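Putative secreted protein (Pseudomonas aeruginosa, PDB 3NPD) is of unknown function but is probably a secreted, quorum-sensing-regulated virulence factor of a Pseudomonas-specific family. Local coordinates at residues R26-N29 with E30-D34; Y37-G41 with N42-N46; L48-A52 with S53-R57. All blocks are in the same frame, centred on the assembly; numbering follows the deposited sequence.

The three contacts follow one another along the chain and share one mixed beta-sheet. Interaction 1 is the hairpin at the sheet's edge, interaction 2 the hairpin between strands 32-40 and 43-50, and interaction 3 the passage from strand 43-50 into helix 52-60. Interactions 1 and 3 are neighbours, their centres about 10 Å apart: Asp31 O lies 2.9 Å from Arg51 N. The centres of interactions 1 and 2 are about 20 Å apart, yet Asp34 OD1 reaches Asn46 ND2 at 2.9 Å. Ile28, Tyr37 and His54 each have a bound 3-cyclohexyl-1-propylsulfonic acid, probably from the crystallisation liquor, within about 3 to 4 Å of the side chain.

Interaction 1 (R26-N29 with E30-D34); sequences RAIN and EDILD
Arg26 and Asp34 form the antiparallel hydrogen-bonded pair at the open end of this hairpin, with Arg26 N giving its hydrogen to Asp34 O at 3.0 Å and Asp34 N returning one to Arg26 O at 2.8 Å. The neighbouring pair, Ala27 with Leu33, is non-hydrogen-bonded. Beyond it Ile28 N donates to Ile32 O at 2.8 Å, and a weak bond from Asn29 N reaches the same carbonyl.

The turn is gripped from within by the Asn29 side chain. A chi1 of 61° sets CG between the backbone N and the carbonyl carbon, so that OD1 faces the peptide groups just ahead. It accepts from Asp31 N at 2.9 Å, the donor tilted 24° from the amide carbonyl plane, and more weakly from Ile32 N. Two backbone N-H groups thus converge on one side-chain oxygen.

Apolar contacts are modest. Ile28 lays CD1 3.8 Å from Asp34 CB, on the side that also carries Arg26, while its CB meets Ile32 CG2. On the other face Leu33 CD2 bends back over the Arg26-Ala27 peptide, approaching Ala27 N at 3.7 Å.

A water bridges the charged pair: it accepts from Arg26 NE and donates to Asp34 OD2, lying in the guanidinium plane at its edge. Arg26 NH2 and Asp34 OD2 themselves stay 4.5 Å apart, beyond a salt bridge. The other carboxylate oxygen, OD1, is held by Asn46 ND2 and Gly36 N, which would steady the acid opposite the arginine.

Strand 32-40 goes on to pair with strand 43-50, leaving 26-27 as an outermost strand. The whole is a short beta hairpin whose connection is stapled by an Asx turn at Asn29.

Interaction 2 (Y37-G41 with N42-N46); sequences YTVEG and NQLIN
Tyr37 turns CG beside its backbone N (chi1 -61°), while Asn46 swings its amide anti to its own N (chi1 -171°), and the two flat groups meet in a stack with planes 11° apart. Asn46 ND2 lies 3.6 Å above one ring face, offset toward the rim, and CG sits 3.5 Å from Tyr37 CZ. A water joins their polar ends, 2.9 Å from Tyr37 OH and donating to Asn46 OD1, while ND2 is bound by Asp34 OD1 and Gly36 O. Backbone pairing binds the strands: Thr38 and Ile45 exchange two bonds, as do Glu40 and Gln43. These belong to a beta hairpin with a two-residue loop, a type II' turn with Gly41 and Asn42 at its corners; the positive phi of Gly41 suits the first of these places. Gln43 N approaches Glu40 O from above the carbonyl plane. On the sheet face that carries Tyr37, Val39 and Leu44, Leu44 CD1 lies between Val39 CG2 and Tyr37 CD2, 4.0 Å from each, and helix 4-21 packs there through Leu13 and Ala17. On the opposite sheet face Ile45 reaches diagonally over to the partner strand, its CD1 3.6 Å from Glu40 CG and also touching Thr38 OG1, which is hydrogen-bonded to His47 NE2.

Interaction 3 (L48-A52 with S53-R57); sequences LSVRA and SHAER. With SO4 (sulfate ion), chain B.
Strand 43-50 leaves the sheet at Val50 and turns directly into helix 52-60, with Arg51 at the N-cap position. In this strand-to-helix junction the first helical bonds run from Ala55 N to Arg51 O at 2.8 Å and from Glu56 N to Ala52 O at 3.1 Å. Val50 is the side chain that spans the bend. Its CG1, anti to the backbone N (chi1 -171°), is directed at the first turn, 3.4 Å from Ala55 N, and it meets the His54 ring at its edge, 3.5 Å from CD2. Ala55 CB adds a looser touch to the same methyl, and Phe93 packs against Val50 from strand 88-95. His54 also leans on Ile32 of strand 32-40. At the helix start a sulfate ion, probably from the crystallisation liquor, takes a bond from Ala52 N through O1 at 3.0 Å, where the helix dipole would also attract an anion. Lys97 NZ binds it too. The Arg51 chain stretches fully from CG to NE alongside the ion, and at the guanidinium edge NH1 donates to sulfate O4 at 2.8 Å, with an N-H...O angle of 131°.

Interaction 1 (R26-N29 with E30-D34)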
ATOM      1  N   ARG A  26       9.858   6.525  -7.768  1.00 16.45           N
ATOM      2  CA  ARG A  26      10.042   7.975  -7.647  1.00 17.40           C
ATOM      3  C   ARG A  26      10.051   8.381  -6.186  1.00 16.94           C
ATOM      4  O   ARG A  26       9.458   7.727  -5.357  1.00 15.95           O
ATOM      5  CB  ARG A  26       8.990   8.750  -8.433  1.00 20.25           C
ATOM      6  CG  ARG A  26       7.588   8.536  -8.038  1.00 22.11           C
ATOM      7  CD  ARG A  26       6.623   9.480  -8.805  1.00 30.46           C
ATOM      8  NE  ARG A  26       5.311   8.862  -8.700  1.00 34.97           N
ATOM      9  CZ  ARG A  26       4.526   8.435  -9.697  1.00 42.14           C
ATOM     10  NH1 ARG A  26       4.809   8.655 -10.981  1.00 34.78           N
ATOM     11  NH2 ARG A  26       3.370   7.830  -9.386  1.00 47.65           N
ATOM     12  N   ALA A  27      10.728   9.489  -5.900  1.00 16.52           N
ATOM     13  CA  ALA A  27      10.839   9.975  -4.538  1.00 18.36           C
ATOM     14  C   ALA A  27       9.535  10.659  -4.120  1.00 23.68           C
ATOM     15  O   ALA A  27       9.006  11.544  -4.845  1.00 25.66           O
ATOM     16  CB  ALA A  27      12.037  10.910  -4.385  1.00 22.10           C
ATOM     17  N   ILE A  28       9.017  10.222  -2.971  1.00 21.15           N
ATOM     18  CA  ILE A  28       7.916  10.899  -2.262  1.00 23.47           C
ATOM     19  C   ILE A  28       8.527  12.098  -1.533  1.00 23.23           C
ATOM     20  O   ILE A  28       7.978  13.186  -1.519  1.00 26.26           O
ATOM     21  CB  ILE A  28       7.197   9.953  -1.256  1.00 22.64           C
ATOM     22  CG1 ILE A  28       6.392   8.852  -1.985  1.00 27.77           C
ATOM     23  CG2 ILE A  28       6.250  10.721  -0.287  1.00 31.02           C
ATOM     24  CD1 ILE A  28       5.400   9.341  -3.076  1.00 28.73           C
ATOM     25  N   ASN A  29       9.634  11.842  -0.867  1.00 20.66           N
ATOM     26  CA  ASN A  29      10.480  12.853  -0.233  1.00 23.44           C
ATOM     27  C   ASN A  29      11.931  12.330  -0.192  1.00 23.31           C
ATOM     28  O   ASN A  29      12.231  11.304  -0.795  1.00 23.75           O
ATOM     29  CB  ASN A  29       9.873  13.219   1.126  1.00 26.77           C
ATOM     30  CG  ASN A  29       9.777  12.055   2.086  1.00 29.59           C
ATOM     31  OD1 ASN A  29      10.628  11.185   2.111  1.00 23.62           O
ATOM     32  ND2 ASN A  29       8.766  12.077   2.927  1.00 35.50           N
ATOM     33  N   GLU A  30      12.814  13.017   0.523  1.00 24.07           N
ATOM     34  CA  GLU A  30      14.207  12.642   0.671  1.00 24.19           C
ATOM     35  C   GLU A  30      14.428  11.229   1.257  1.00 19.89           C
ATOM     36  O   GLU A  30      15.480  10.640   1.017  1.00 24.38           O
ATOM     37  CB  GLU A  30      14.936  13.656   1.594  1.00 29.24           C
ATOM     38  CG  GLU A  30      15.101  15.080   1.019  1.00 40.55           C
ATOM     39  CD  GLU A  30      16.065  15.203  -0.165  1.00 59.70           C
ATOM     40  OE1 GLU A  30      16.788  14.225  -0.477  1.00 72.20           O
ATOM     41  OE2 GLU A  30      16.101  16.308  -0.781  1.00 68.75           O
ATOM     42  N   ASP A  31      13.471  10.754   2.047  1.00 21.81           N
ATOM     43  CA  ASP A  31      13.584   9.465   2.752  1.00 19.28           C
ATOM     44  C   ASP A  31      12.790   8.318   2.152  1.00 22.01           C
ATOM     45  O   ASP A  31      13.153   7.176   2.404  1.00 20.82           O
ATOM     46  CB  ASP A  31      13.160   9.610   4.195  1.00 22.01           C
ATOM     47  CG  ASP A  31      14.058  10.540   4.985  1.00 18.78           C
ATOM     48  OD1 ASP A  31      15.297  10.438   4.861  1.00 27.62           O
ATOM     49  OD2 ASP A  31      13.469  11.306   5.765  1.00 25.44           O
ATOM     50  N   ILE A  32      11.755   8.605   1.363  1.00 19.13           N
ATOM     51  CA  ILE A  32      10.833   7.568   0.913  1.00 17.51           C
ATOM     52  C   ILE A  32      10.769   7.512  -0.608  1.00 16.16           C
ATOM     53  O   ILE A  32      10.471   8.520  -1.249  1.00 18.13           O
ATOM     54  CB  ILE A  32       9.428   7.786   1.497  1.00 19.32           C
ATOM     55  CG1 ILE A  32       9.427   7.692   3.028  1.00 22.21           C
ATOM     56  CG2 ILE A  32       8.447   6.754   0.978  1.00 18.12           C
ATOM     57  CD1 ILE A  32       8.194   8.258   3.645  1.00 26.33           C
ATOM     58  N   LEU A  33      10.984   6.311  -1.165  1.00 15.55           N
ATOM     59  CA  LEU A  33      10.766   6.019  -2.590  1.00 16.46           C
ATOM     60  C   LEU A  33       9.468   5.245  -2.744  1.00 16.65           C
ATOM     61  O   LEU A  33       9.261   4.215  -2.090  1.00 15.21           O
ATOM     62  CB  LEU A  33      11.886   5.187  -3.251  1.00 17.61           C
ATOM     63  CG  LEU A  33      13.239   5.710  -3.630  1.00 28.94           C
ATOM     64  CD1 LEU A  33      14.012   4.566  -4.267  1.00 19.77           C
ATOM     65  CD2 LEU A  33      13.092   6.897  -4.602  1.00 20.20           C
ATOM     66  N   ASP A  34       8.606   5.761  -3.596  1.00 15.59           N
ATOM     67  CA  ASP A  34       7.437   5.018  -4.049  1.00 14.72           C
ATOM     68  C   ASP A  34       7.932   4.018  -5.128  1.00 16.39           C
ATOM     69  O   ASP A  34       8.324   4.413  -6.241  1.00 15.33           O
ATOM     70  CB  ASP A  34       6.392   5.988  -4.596  1.00 15.97           C
ATOM     71  CG  ASP A  34       5.100   5.302  -5.037  1.00 19.23           C
ATOM     72  OD1 ASP A  34       4.994   4.046  -5.087  1.00 17.16           O
ATOM     73  OD2 ASP A  34       4.179   6.069  -5.379  1.00 20.92           O
TER
HETATM   74  O   HOH W   1       4.256   8.842  -6.066  1.00 26.30           O

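Interaction 2 (Y37-G41 with N42-N46)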
ATOM      1  N   TYR A  37       3.368  -0.662  -7.439  1.00 14.04           N
ATOM      2  CA  TYR A  37       2.319  -1.533  -6.957  1.00 13.36           C
ATOM      3  C   TYR A  37       2.348  -2.915  -7.542  1.00 14.42           C
ATOM      4  O   TYR A  37       2.747  -3.099  -8.697  1.00 16.43           O
ATOM      5  CB  TYR A  37       0.964  -0.927  -7.340  1.00 15.38           C
ATOM      6  CG  TYR A  37       0.742   0.429  -6.740  1.00 14.65           C
ATOM      7  CD1 TYR A  37       1.325   1.556  -7.300  1.00 15.86           C
ATOM      8  CD2 TYR A  37      -0.132   0.606  -5.635  1.00 16.77           C
ATOM      9  CE1 TYR A  37       1.135   2.841  -6.716  1.00 18.87           C
ATOM     10  CE2 TYR A  37      -0.383   1.875  -5.101  1.00 19.54           C
ATOM     11  CZ  TYR A  37       0.259   2.986  -5.625  1.00 18.17           C
ATOM     12  OH  TYR A  37       0.034   4.255  -5.103  1.00 19.35           O
ATOM     13  N   THR A  38       1.962  -3.888  -6.726  1.00 13.52           N
ATOM     14  CA  THR A  38       1.720  -5.274  -7.137  1.00 14.23           C
ATOM     15  C   THR A  38       0.392  -5.727  -6.523  1.00 14.06           C
ATOM     16  O   THR A  38      -0.203  -5.008  -5.702  1.00 14.56           O
ATOM     17  CB  THR A  38       2.848  -6.252  -6.750  1.00 15.04           C
ATOM     18  OG1 THR A  38       2.899  -6.379  -5.324  1.00 15.68           O
ATOM     19  CG2 THR A  38       4.233  -5.840  -7.317  1.00 17.66           C
ATOM     20  N   VAL A  39      -0.069  -6.901  -6.924  1.00 13.91           N
ATOM     21  CA  VAL A  39      -1.311  -7.460  -6.423  1.00 12.74           C
ATOM     22  C   VAL A  39      -1.045  -8.889  -5.936  1.00 14.95           C
ATOM     23  O   VAL A  39      -0.335  -9.687  -6.603  1.00 15.48           O
ATOM     24  CB  VAL A  39      -2.398  -7.458  -7.528  1.00 14.51           C
ATOM     25  CG1 VAL A  39      -3.656  -8.202  -7.039  1.00 14.59           C
ATOM     26  CG2 VAL A  39      -2.753  -6.010  -7.928  1.00 13.89           C
ATOM     27  N   GLU A  40      -1.557  -9.175  -4.753  1.00 15.53           N
ATOM     28  CA  GLU A  40      -1.547 -10.556  -4.181  1.00 13.24           C
ATOM     29  C   GLU A  40      -2.958 -10.807  -3.718  1.00 16.21           C
ATOM     30  O   GLU A  40      -3.402 -10.268  -2.722  1.00 17.33           O
ATOM     31  CB  GLU A  40      -0.554 -10.700  -3.045  1.00 18.18           C
ATOM     32  CG  GLU A  40       0.882 -10.518  -3.451  1.00 19.53           C
ATOM     33  CD  GLU A  40       1.463 -11.618  -4.328  1.00 33.42           C
ATOM     34  OE1 GLU A  40       0.958 -12.789  -4.326  1.00 33.41           O
ATOM     35  OE2 GLU A  40       2.460 -11.300  -5.013  1.00 33.98           O
ATOM     36  N   GLY A  41      -3.684 -11.630  -4.472  1.00 17.35           N
ATOM     37  CA  GLY A  41      -5.070 -11.925  -4.135  1.00 16.41           C
ATOM     38  C   GLY A  41      -5.944 -10.678  -4.214  1.00 16.08           C
ATOM     39  O   GLY A  41      -5.963  -9.990  -5.248  1.00 16.00           O
ATOM     40  N   ASN A  42      -6.578 -10.354  -3.085  1.00 15.65           N
ATOM     41  CA  ASN A  42      -7.431  -9.173  -2.972  1.00 15.14           C
ATOM     42  C   ASN A  42      -6.680  -7.913  -2.469  1.00 12.89           C
ATOM     43  O   ASN A  42      -7.320  -6.901  -2.221  1.00 14.72           O
ATOM     44  CB  ASN A  42      -8.688  -9.436  -2.115  1.00 17.88           C
ATOM     45  CG  ASN A  42      -8.364  -9.718  -0.662  1.00 23.05           C
ATOM     46  OD1 ASN A  42      -7.201  -9.955  -0.305  1.00 18.22           O
ATOM     47  ND2 ASN A  42      -9.375  -9.720   0.173  1.00 28.03           N
ATOM     48  N   GLN A  43      -5.355  -7.976  -2.337  1.00 12.41           N
ATOM     49  CA  GLN A  43      -4.547  -6.883  -1.858  1.00 14.18           C
ATOM     50  C   GLN A  43      -3.860  -6.162  -3.003  1.00 15.87           C
ATOM     51  O   GLN A  43      -3.138  -6.774  -3.794  1.00 15.47           O
ATOM     52  CB  GLN A  43      -3.442  -7.361  -0.906  1.00 16.06           C
ATOM     53  CG  GLN A  43      -3.982  -7.896   0.373  1.00 15.60           C
ATOM     54  CD  GLN A  43      -2.923  -8.333   1.350  1.00 23.10           C
ATOM     55  OE1 GLN A  43      -1.939  -7.639   1.606  1.00 15.18           O
ATOM     56  NE2 GLN A  43      -3.155  -9.484   1.941  1.00 24.78           N
ATOM     57  N   LEU A  44      -4.095  -4.862  -3.079  1.00 13.10           N
ATOM     58  CA  LEU A  44      -3.305  -3.935  -3.902  1.00 12.76           C
ATOM     59  C   LEU A  44      -2.205  -3.399  -2.984  1.00 13.16           C
ATOM     60  O   LEU A  44      -2.500  -2.720  -2.000  1.00 14.22           O
ATOM     61  CB  LEU A  44      -4.185  -2.778  -4.410  1.00 13.79           C
ATOM     62  CG  LEU A  44      -3.483  -1.688  -5.220  1.00 16.63           C
ATOM     63  CD1 LEU A  44      -2.820  -2.285  -6.489  1.00 14.16           C
ATOM     64  CD2 LEU A  44      -4.457  -0.526  -5.570  1.00 14.19           C
ATOM     65  N   ILE A  45      -0.971  -3.679  -3.316  1.00 12.94           N
ATOM     66  CA  ILE A  45       0.159  -3.414  -2.430  1.00 13.84           C
ATOM     67  C   ILE A  45       0.994  -2.309  -3.039  1.00 12.82           C
ATOM     68  O   ILE A  45       1.465  -2.455  -4.170  1.00 14.15           O
ATOM     69  CB  ILE A  45       1.052  -4.659  -2.253  1.00 14.83           C
ATOM     70  CG1 ILE A  45       0.300  -5.860  -1.730  1.00 14.24           C
ATOM     71  CG2 ILE A  45       2.304  -4.327  -1.330  1.00 13.17           C
ATOM     72  CD1 ILE A  45       0.965  -7.197  -1.985  1.00 17.01           C
ATOM     73  N   ASN A  46       1.217  -1.226  -2.295  1.00 13.66           N
ATOM     74  CA  ASN A  46       2.116  -0.164  -2.672  1.00 14.22           C
ATOM     75  C   ASN A  46       3.376  -0.483  -1.891  1.00 12.50           C
ATOM     76  O   ASN A  46       3.361  -0.557  -0.641  1.00 16.31           O
ATOM     77  CB  ASN A  46       1.502   1.199  -2.259  1.00 17.33           C
ATOM     78  CG  ASN A  46       2.235   2.427  -2.788  1.00 16.27           C
ATOM     79  OD1 ASN A  46       1.900   3.540  -2.375  1.00 17.11           O
ATOM     80  ND2 ASN A  46       3.243   2.253  -3.656  1.00 13.08           N
TER
HETATM   81  O   HOH W   2      -0.860   4.689  -2.376  1.00 24.31           O

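Interaction 3 (L48-A52 with S53-R57)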
ATOM      1  N   LEU A  48       7.073   0.689  -0.758  1.00 13.82           N
ATOM      2  CA  LEU A  48       7.869   1.879  -0.566  1.00 14.78           C
ATOM      3  C   LEU A  48       9.149   1.511   0.202  1.00 15.55           C
ATOM      4  O   LEU A  48       9.116   0.598   1.066  1.00 14.45           O
ATOM      5  CB  LEU A  48       7.092   2.951   0.160  1.00 16.97           C
ATOM      6  CG  LEU A  48       5.799   3.454  -0.534  1.00 15.09           C
ATOM      7  CD1 LEU A  48       4.569   2.785   0.127  1.00 18.57           C
ATOM      8  CD2 LEU A  48       5.732   4.993  -0.535  1.00 15.27           C
ATOM      9  N   SER A  49      10.265   2.169  -0.137  1.00 15.18           N
ATOM     10  CA  SER A  49      11.518   2.013   0.631  1.00 12.93           C
ATOM     11  C   SER A  49      11.677   3.271   1.473  1.00 15.09           C
ATOM     12  O   SER A  49      11.261   4.366   1.058  1.00 15.47           O
ATOM     13  CB  SER A  49      12.765   1.793  -0.229  1.00 15.19           C
ATOM     14  OG  SER A  49      13.040   2.868  -1.065  1.00 19.61           O
ATOM     15  N   VAL A  50      12.314   3.104   2.620  1.00 15.51           N
ATOM     16  CA  VAL A  50      12.473   4.167   3.628  1.00 14.86           C
ATOM     17  C   VAL A  50      13.910   4.142   4.077  1.00 17.46           C
ATOM     18  O   VAL A  50      14.417   3.089   4.460  1.00 16.42           O
ATOM     19  CB  VAL A  50      11.594   3.950   4.879  1.00 19.73           C
ATOM     20  CG1 VAL A  50      11.637   5.205   5.779  1.00 20.56           C
ATOM     21  CG2 VAL A  50      10.217   3.677   4.490  1.00 20.90           C
ATOM     22  N   ARG A  51      14.546   5.309   4.107  1.00 14.37           N
ATOM     23  CA  ARG A  51      15.887   5.418   4.675  1.00 17.17           C
ATOM     24  C   ARG A  51      15.879   5.172   6.183  1.00 15.62           C
ATOM     25  O   ARG A  51      14.856   5.311   6.850  1.00 15.75           O
ATOM     26  CB  ARG A  51      16.547   6.720   4.275  1.00 17.74           C
ATOM     27  CG  ARG A  51      16.817   6.685   2.747  1.00 20.99           C
ATOM     28  CD  ARG A  51      17.414   7.940   2.195  1.00 26.94           C
ATOM     29  NE  ARG A  51      17.643   7.800   0.734  1.00 32.98           N
ATOM     30  CZ  ARG A  51      18.772   7.374   0.143  1.00 33.69           C
ATOM     31  NH1 ARG A  51      19.835   7.023   0.872  1.00 21.55           N
ATOM     32  NH2 ARG A  51      18.842   7.313  -1.202  1.00 33.19           N
ATOM     33  N   ALA A  52      17.042   4.764   6.664  1.00 16.25           N
ATOM     34  CA  ALA A  52      17.247   4.226   8.008  1.00 16.52           C
ATOM     35  C   ALA A  52      16.718   5.110   9.114  1.00 16.75           C
ATOM     36  O   ALA A  52      16.042   4.621  10.023  1.00 16.68           O
ATOM     37  CB  ALA A  52      18.761   3.935   8.221  1.00 17.97           C
ATOM     38  N   SER A  53      17.017   6.406   9.055  1.00 18.12           N
ATOM     39  CA  SER A  53      16.584   7.311  10.137  0.50 20.64           C
ATOM     40  C   SER A  53      15.073   7.473  10.194  1.00 18.02           C
ATOM     41  O   SER A  53      14.491   7.405  11.283  1.00 22.28           O
ATOM     42  CB  SER A  53      17.285   8.674  10.088  0.50 22.99           C
ATOM     43  OG  SER A  53      18.630   8.534  10.511  0.50 20.79           O
ATOM     44  N   HIS A  54      14.438   7.657   9.049  1.00 18.42           N
ATOM     45  CA  HIS A  54      12.995   7.745   8.997  1.00 15.89           C
ATOM     46  C   HIS A  54      12.341   6.386   9.339  1.00 17.36           C
ATOM     47  O   HIS A  54      11.283   6.354   9.931  1.00 16.62           O
ATOM     48  CB  HIS A  54      12.517   8.215   7.644  1.00 17.21           C
ATOM     49  CG  HIS A  54      11.060   8.581   7.615  1.00 23.02           C
ATOM     50  ND1 HIS A  54      10.512   9.467   8.513  1.00 40.55           N
ATOM     51  CD2 HIS A  54      10.042   8.169   6.833  1.00 40.71           C
ATOM     52  CE1 HIS A  54       9.227   9.609   8.268  1.00 37.24           C
ATOM     53  NE2 HIS A  54       8.915   8.830   7.254  1.00 36.79           N
ATOM     54  N   ALA A  55      12.969   5.282   8.949  1.00 16.60           N
ATOM     55  CA  ALA A  55      12.462   3.953   9.304  1.00 15.96           C
ATOM     56  C   ALA A  55      12.344   3.819  10.840  1.00 16.69           C
ATOM     57  O   ALA A  55      11.388   3.225  11.351  1.00 16.53           O
ATOM     58  CB  ALA A  55      13.392   2.840   8.745  1.00 15.00           C
ATOM     59  N   GLU A  56      13.340   4.350  11.549  1.00 15.93           N
ATOM     60  CA  GLU A  56      13.317   4.348  13.022  1.00 17.02           C
ATOM     61  C   GLU A  56      12.184   5.179  13.580  1.00 15.17           C
ATOM     62  O   GLU A  56      11.517   4.757  14.527  1.00 17.49           O
ATOM     63  CB  GLU A  56      14.652   4.762  13.608  1.00 18.08           C
ATOM     64  CG  GLU A  56      15.724   3.685  13.447  1.00 25.47           C
ATOM     65  CD  GLU A  56      15.486   2.456  14.351  1.00 33.32           C
ATOM     66  OE1 GLU A  56      14.736   1.524  13.979  1.00 31.57           O
ATOM     67  OE2 GLU A  56      16.107   2.407  15.437  1.00 36.51           O
ATOM     68  N   ARG A  57      11.947   6.358  13.004  1.00 16.62           N
ATOM     69  CA  ARG A  57      10.817   7.195  13.411  1.00 18.18           C
ATOM     70  C   ARG A  57       9.509   6.469  13.191  1.00 16.73           C
ATOM     71  O   ARG A  57       8.612   6.521  14.053  1.00 19.48           O
ATOM     72  CB  ARG A  57      10.791   8.525  12.648  1.00 20.31           C
ATOM     73  CG  ARG A  57      11.979   9.422  12.924  1.00 31.48           C
ATOM     74  CD  ARG A  57      11.693  10.907  12.608  1.00 41.53           C
ATOM     75  NE  ARG A  57      11.362  11.281  11.213  1.00 41.30           N
ATOM     76  CZ  ARG A  57      12.209  11.376  10.170  1.00 39.98           C
ATOM     77  NH1 ARG A  57      13.484  11.017  10.246  1.00 25.71           N
ATOM     78  NH2 ARG A  57      11.745  11.797   8.988  1.00 53.64           N
TER
HETATM   79  S   SO4 B   1      20.115   5.170   4.622  1.00 40.86           S
HETATM   80  O1  SO4 B   1      19.056   4.142   4.568  1.00 28.43           O
HETATM   81  O2  SO4 B   1      19.865   6.307   5.521  1.00 44.78           O
HETATM   82  O3  SO4 B   1      21.351   4.534   5.066  1.00 47.19           O
HETATM   83  O4  SO4 B   1      20.279   5.755   3.277  1.00 41.13           O